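Local coordinates for putative Outer membrane protein (Helicobacter pylori, PDB 6GW5), which probably acts as an adhesin, its extracellular lectin-like domain binding host glycans so that the bacterium can attach to its host, at residues V271-S283 with I321-V335. Sequence-based numbering, arbitrary orientation.
Sequences VISYAQDIFNLFS and IQTIQNNVSYYGNRV
Ile272 and Gly332 mark the nearest approach of the two backbones (CA to CA 6.0 Å), and Phe279 and Ile324 a second one, where segments 271-283 and 321-335, on helices 255-283 and 317-346, run roughly antiparallel, their axes 9.6 Å apart at closest approach and 150° between N-to-C directions. At the first of these points Ile272 CG1 lies 4.0 Å from Gly332 CA, while its CD1 reaches the CB of Tyr331. One turn on, Ala275 CB meets Val328 CG2 at 4.0 Å; Ile324 CG2 rests against both Ala275 O (3.7 Å) and Phe279 CB. Phe279 holds CG anti to its backbone N (chi1 -178°), which carries the ring across Ile321 CG2, 3.8 Å from CE1, and aslant Gln325, whose chain is extended beyond CG and whose amide plane is 33° from the ring. At the far end Ile321 turns CD1 over one face of Phe282, a CH-pi contact 3.9 Å from the ring centroid. Helices 35-54, 60-79 and 215-240 pack around the pair, with Phe48 meeting Tyr331 edge-to-face and Met223 touching Phe282. No hydrogen bond or salt bridge links the two segments, so the fit of apolar side chains, rather than any directional bond, sets how these helices of the adhesin domain sit together.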
loop_
_atom_site.group_PDB
_atom_site.type_symbol
_atom_site.label_atom_id
_atom_site.label_comp_id
_atom_site.label_asym_id
_atom_site.label_seq_id
_atom_site.Cartn_x
_atom_site.Cartn_y
_atom_site.Cartn_z
ATOM N N VAL A 271 -4.196 3.270 2.998
ATOM C CA VAL A 271 -4.314 1.956 3.654
ATOM C C VAL A 271 -3.787 0.911 2.698
ATOM O O VAL A 271 -2.884 0.163 3.049
ATOM C CB VAL A 271 -5.747 1.659 4.068
ATOM C CG1 VAL A 271 -5.951 0.210 4.495
ATOM C CG2 VAL A 271 -6.115 2.538 5.244
ATOM N N ILE A 272 -4.301 0.912 1.467
ATOM C CA ILE A 272 -3.829 -0.021 0.472
ATOM C C ILE A 272 -2.350 0.114 0.208
ATOM O O ILE A 272 -1.652 -0.864 0.046
ATOM C CB ILE A 272 -4.557 0.162 -0.868
ATOM C CG1 ILE A 272 -6.017 -0.287 -0.775
ATOM C CG2 ILE A 272 -3.827 -0.597 -1.989
ATOM C CD1 ILE A 272 -6.184 -1.768 -0.525
ATOM N N SER A 273 -1.866 1.333 0.108
ATOM C CA SER A 273 -0.482 1.524 -0.188
ATOM C C SER A 273 0.393 0.903 0.938
ATOM O O SER A 273 1.471 0.341 0.673
ATOM C CB SER A 273 -0.245 2.990 -0.414
ATOM O OG SER A 273 1.062 3.167 -0.897
ATOM N N TYR A 274 -0.074 0.968 2.184
ATOM C CA TYR A 274 0.695 0.399 3.324
ATOM C C TYR A 274 0.804 -1.112 3.201
ATOM O O TYR A 274 1.894 -1.716 3.337
ATOM C CB TYR A 274 0.057 0.762 4.663
ATOM C CG TYR A 274 0.347 2.153 5.164
ATOM C CD1 TYR A 274 1.614 2.732 5.031
ATOM C CD2 TYR A 274 -0.634 2.880 5.839
ATOM C CE1 TYR A 274 1.884 4.003 5.515
ATOM C CE2 TYR A 274 -0.366 4.144 6.351
ATOM C CZ TYR A 274 0.897 4.707 6.179
ATOM O OH TYR A 274 1.191 5.957 6.679
ATOM N N ALA A 275 -0.312 -1.729 2.856
ATOM C CA ALA A 275 -0.268 -3.137 2.530
ATOM C C ALA A 275 0.783 -3.423 1.451
ATOM O O ALA A 275 1.564 -4.365 1.561
ATOM C CB ALA A 275 -1.635 -3.639 2.110
ATOM N N GLN A 276 0.805 -2.622 0.413
ATOM C CA GLN A 276 1.774 -2.827 -0.666
ATOM C C GLN A 276 3.231 -2.628 -0.171
ATOM O O GLN A 276 4.136 -3.341 -0.589
ATOM C CB GLN A 276 1.441 -1.881 -1.812
ATOM C CG GLN A 276 2.420 -1.851 -2.959
ATOM C CD GLN A 276 2.177 -2.953 -3.967
ATOM O OE1 GLN A 276 2.973 -3.865 -4.096
ATOM N NE2 GLN A 276 1.089 -2.845 -4.727
ATOM N N ASP A 277 3.421 -1.684 0.743
ATOM C CA ASP A 277 4.721 -1.469 1.309
ATOM C C ASP A 277 5.214 -2.770 2.010
ATOM O O ASP A 277 6.378 -3.131 1.900
ATOM C CB ASP A 277 4.726 -0.268 2.291
ATOM C CG ASP A 277 4.558 1.110 1.589
ATOM O OD1 ASP A 277 5.025 1.285 0.436
ATOM O OD2 ASP A 277 3.948 2.011 2.213
ATOM N N ILE A 278 4.311 -3.472 2.693
ATOM C CA ILE A 278 4.674 -4.708 3.362
ATOM C C ILE A 278 5.052 -5.759 2.343
ATOM O O ILE A 278 6.092 -6.432 2.494
ATOM C CB ILE A 278 3.543 -5.284 4.257
ATOM C CG1 ILE A 278 3.108 -4.281 5.327
ATOM C CG2 ILE A 278 4.002 -6.564 4.954
ATOM C CD1 ILE A 278 4.212 -3.672 6.188
ATOM N N PHE A 279 4.181 -5.963 1.366
ATOM C CA PHE A 279 4.475 -6.877 0.269
ATOM C C PHE A 279 5.858 -6.579 -0.303
ATOM O O PHE A 279 6.636 -7.468 -0.528
ATOM C CB PHE A 279 3.432 -6.735 -0.839
ATOM C CG PHE A 279 3.652 -7.680 -1.966
ATOM C CD1 PHE A 279 3.231 -8.991 -1.859
ATOM C CD2 PHE A 279 4.344 -7.282 -3.131
ATOM C CE1 PHE A 279 3.479 -9.902 -2.877
ATOM C CE2 PHE A 279 4.595 -8.176 -4.156
ATOM C CZ PHE A 279 4.146 -9.482 -4.039
ATOM N N ASN A 280 6.178 -5.316 -0.508
ATOM C CA ASN A 280 7.486 -5.003 -1.046
ATOM C C ASN A 280 8.652 -5.372 -0.118
ATOM O O ASN A 280 9.711 -5.756 -0.564
ATOM C CB ASN A 280 7.566 -3.529 -1.400
ATOM C CG ASN A 280 6.671 -3.149 -2.567
ATOM O OD1 ASN A 280 6.277 -3.978 -3.361
ATOM N ND2 ASN A 280 6.389 -1.868 -2.684
ATOM N N LEU A 281 8.459 -5.257 1.169
ATOM C CA LEU A 281 9.505 -5.638 2.090
ATOM C C LEU A 281 9.667 -7.143 2.140
ATOM O O LEU A 281 10.764 -7.599 2.298
ATOM C CB LEU A 281 9.217 -5.047 3.456
ATOM C CG LEU A 281 9.483 -3.546 3.479
ATOM C CD1 LEU A 281 8.895 -2.958 4.750
ATOM C CD2 LEU A 281 10.978 -3.255 3.404
ATOM N N PHE A 282 8.599 -7.920 1.898
ATOM C CA PHE A 282 8.766 -9.374 1.734
ATOM C C PHE A 282 9.460 -9.721 0.452
ATOM O O PHE A 282 10.330 -10.595 0.411
ATOM C CB PHE A 282 7.452 -10.074 1.754
ATOM C CG PHE A 282 6.937 -10.342 3.148
ATOM C CD1 PHE A 282 7.534 -11.285 3.941
ATOM C CD2 PHE A 282 5.834 -9.694 3.640
ATOM C CE1 PHE A 282 7.025 -11.578 5.201
ATOM C CE2 PHE A 282 5.338 -9.959 4.900
ATOM C CZ PHE A 282 5.943 -10.883 5.701
ATOM N N SER A 283 9.096 -9.026 -0.602
ATOM C CA SER A 283 9.602 -9.351 -1.906
ATOM C C SER A 283 11.083 -9.115 -2.041
ATOM O O SER A 283 11.742 -9.819 -2.764
ATOM C CB SER A 283 8.910 -8.480 -2.938
ATOM O OG SER A 283 9.421 -8.779 -4.213
ATOM N N ILE A 321 1.389 -14.216 2.264
ATOM C CA ILE A 321 1.879 -13.161 1.404
ATOM C C ILE A 321 0.990 -13.060 0.150
ATOM O O ILE A 321 0.625 -11.947 -0.286
ATOM C CB ILE A 321 3.343 -13.322 1.069
ATOM C CG1 ILE A 321 4.205 -13.092 2.325
ATOM C CG2 ILE A 321 3.755 -12.286 0.062
ATOM C CD1 ILE A 321 5.608 -13.681 2.193
ATOM N N GLN A 322 0.631 -14.214 -0.410
ATOM C CA GLN A 322 -0.218 -14.265 -1.557
ATOM C C GLN A 322 -1.522 -13.475 -1.271
ATOM O O GLN A 322 -2.044 -12.724 -2.112
ATOM C CB GLN A 322 -0.521 -15.723 -1.846
ATOM C CG GLN A 322 -1.353 -16.013 -3.094
ATOM C CD GLN A 322 -1.586 -17.483 -3.298
ATOM O OE1 GLN A 322 -1.979 -18.190 -2.370
ATOM N NE2 GLN A 322 -1.314 -17.964 -4.490
ATOM N N THR A 323 -2.044 -13.666 -0.072
ATOM C CA THR A 323 -3.288 -13.029 0.319
ATOM C C THR A 323 -3.118 -11.519 0.316
ATOM O O THR A 323 -4.046 -10.827 -0.081
ATOM C CB THR A 323 -3.740 -13.551 1.683
ATOM O OG1 THR A 323 -4.008 -14.937 1.544
ATOM C CG2 THR A 323 -4.965 -12.902 2.142
ATOM N N ILE A 324 -1.934 -11.015 0.719
ATOM C CA ILE A 324 -1.695 -9.596 0.652
ATOM C C ILE A 324 -1.696 -9.095 -0.773
ATOM O O ILE A 324 -2.390 -8.138 -1.092
ATOM C CB ILE A 324 -0.375 -9.139 1.281
ATOM C CG1 ILE A 324 -0.366 -9.383 2.796
ATOM C CG2 ILE A 324 -0.110 -7.622 1.035
ATOM C CD1 ILE A 324 1.078 -9.502 3.322
ATOM N N GLN A 325 -0.923 -9.734 -1.617
ATOM C CA GLN A 325 -0.914 -9.390 -3.047
ATOM C C GLN A 325 -2.322 -9.385 -3.652
ATOM O O GLN A 325 -2.693 -8.452 -4.342
ATOM C CB GLN A 325 -0.034 -10.338 -3.866
ATOM C CG GLN A 325 0.147 -9.874 -5.293
ATOM C CD GLN A 325 1.224 -10.611 -6.095
ATOM O OE1 GLN A 325 1.909 -9.990 -6.873
ATOM N NE2 GLN A 325 1.389 -11.925 -5.892
ATOM N N ASN A 326 -3.110 -10.410 -3.378
ATOM C CA ASN A 326 -4.434 -10.437 -3.949
ATOM C C ASN A 326 -5.320 -9.314 -3.408
ATOM O O ASN A 326 -6.104 -8.739 -4.183
ATOM C CB ASN A 326 -5.098 -11.798 -3.744
ATOM C CG ASN A 326 -4.375 -12.919 -4.481
ATOM O OD1 ASN A 326 -3.662 -12.708 -5.485
ATOM N ND2 ASN A 326 -4.507 -14.118 -3.952
ATOM N N ASN A 327 -5.239 -9.060 -2.090
ATOM C CA ASN A 327 -6.015 -7.995 -1.491
ATOM C C ASN A 327 -5.695 -6.703 -2.154
ATOM O O ASN A 327 -6.583 -5.896 -2.393
ATOM C CB ASN A 327 -5.749 -7.794 0.006
ATOM C CG ASN A 327 -6.313 -8.896 0.903
ATOM O OD1 ASN A 327 -5.925 -8.980 2.059
ATOM N ND2 ASN A 327 -7.111 -9.783 0.381
ATOM N N VAL A 328 -4.427 -6.489 -2.455
ATOM C CA VAL A 328 -4.018 -5.211 -3.013
ATOM C C VAL A 328 -4.627 -4.953 -4.374
ATOM O O VAL A 328 -5.084 -3.866 -4.640
ATOM C CB VAL A 328 -2.487 -5.062 -3.067
ATOM C CG1 VAL A 328 -2.065 -3.901 -3.954
ATOM C CG2 VAL A 328 -1.953 -4.841 -1.653
ATOM N N SER A 329 -4.639 -5.926 -5.251
ATOM C CA SER A 329 -5.255 -5.660 -6.522
ATOM C C SER A 329 -6.773 -5.701 -6.382
ATOM O O SER A 329 -7.465 -4.851 -6.953
ATOM C CB SER A 329 -4.729 -6.597 -7.604
ATOM O OG SER A 329 -4.584 -7.867 -7.059
ATOM N N TYR A 330 -7.293 -6.685 -5.672
ATOM C CA TYR A 330 -8.743 -6.862 -5.647
ATOM C C TYR A 330 -9.429 -5.580 -5.141
ATOM O O TYR A 330 -10.285 -4.979 -5.828
ATOM C CB TYR A 330 -9.122 -8.055 -4.797
ATOM C CG TYR A 330 -10.594 -8.263 -4.611
ATOM C CD1 TYR A 330 -11.345 -8.982 -5.536
ATOM C CD2 TYR A 330 -11.251 -7.781 -3.478
ATOM C CE1 TYR A 330 -12.706 -9.199 -5.349
ATOM C CE2 TYR A 330 -12.611 -8.017 -3.261
ATOM C CZ TYR A 330 -13.331 -8.711 -4.209
ATOM O OH TYR A 330 -14.644 -8.931 -4.000
ATOM N N TYR A 331 -9.000 -5.136 -3.963
ATOM C CA TYR A 331 -9.570 -3.967 -3.355
ATOM C C TYR A 331 -8.940 -2.694 -3.950
ATOM O O TYR A 331 -9.642 -1.734 -4.209
ATOM C CB TYR A 331 -9.361 -3.984 -1.835
ATOM C CG TYR A 331 -10.094 -5.047 -1.058
ATOM C CD1 TYR A 331 -11.489 -5.054 -0.962
ATOM C CD2 TYR A 331 -9.402 -6.033 -0.371
ATOM C CE1 TYR A 331 -12.163 -6.027 -0.206
ATOM C CE2 TYR A 331 -10.066 -7.006 0.353
ATOM C CZ TYR A 331 -11.444 -7.006 0.453
ATOM O OH TYR A 331 -12.102 -7.988 1.193
ATOM N N GLY A 332 -7.631 -2.686 -4.129
ATOM C CA GLY A 332 -6.931 -1.473 -4.459
ATOM C C GLY A 332 -7.246 -0.887 -5.808
ATOM O O GLY A 332 -7.229 0.322 -5.979
ATOM N N ASN A 333 -7.499 -1.711 -6.798
ATOM C CA ASN A 333 -7.933 -1.156 -8.096
ATOM C C ASN A 333 -9.290 -0.492 -8.029
ATOM O O ASN A 333 -9.546 0.445 -8.769
ATOM C CB ASN A 333 -7.913 -2.211 -9.167
ATOM C CG ASN A 333 -6.538 -2.608 -9.510
ATOM O OD1 ASN A 333 -5.660 -1.792 -9.618
ATOM N ND2 ASN A 333 -6.323 -3.862 -9.645
ATOM N N ARG A 334 -10.149 -0.964 -7.121
ATOM C CA ARG A 334 -11.472 -0.376 -6.933
ATOM C C ARG A 334 -11.315 0.901 -6.166
ATOM O O ARG A 334 -11.948 1.851 -6.506
ATOM C CB ARG A 334 -12.392 -1.296 -6.175
ATOM C CG ARG A 334 -12.530 -2.669 -6.753
ATOM C CD ARG A 334 -13.062 -2.673 -8.152
ATOM N NE ARG A 334 -12.043 -2.593 -9.230
ATOM C CZ ARG A 334 -12.173 -1.827 -10.325
ATOM N NH1 ARG A 334 -13.226 -1.038 -10.498
ATOM N NH2 ARG A 334 -11.257 -1.853 -11.281
ATOM N N VAL A 335 -10.452 0.937 -5.142
ATOM C CA VAL A 335 -10.301 2.171 -4.430
ATOM C C VAL A 335 -9.733 3.264 -5.333
ATOM O O VAL A 335 -10.174 4.378 -5.194
ATOM C CB VAL A 335 -9.674 2.123 -2.987
ATOM C CG1 VAL A 335 -9.786 0.784 -2.313
ATOM C CG2 VAL A 335 -8.305 2.784 -2.825
#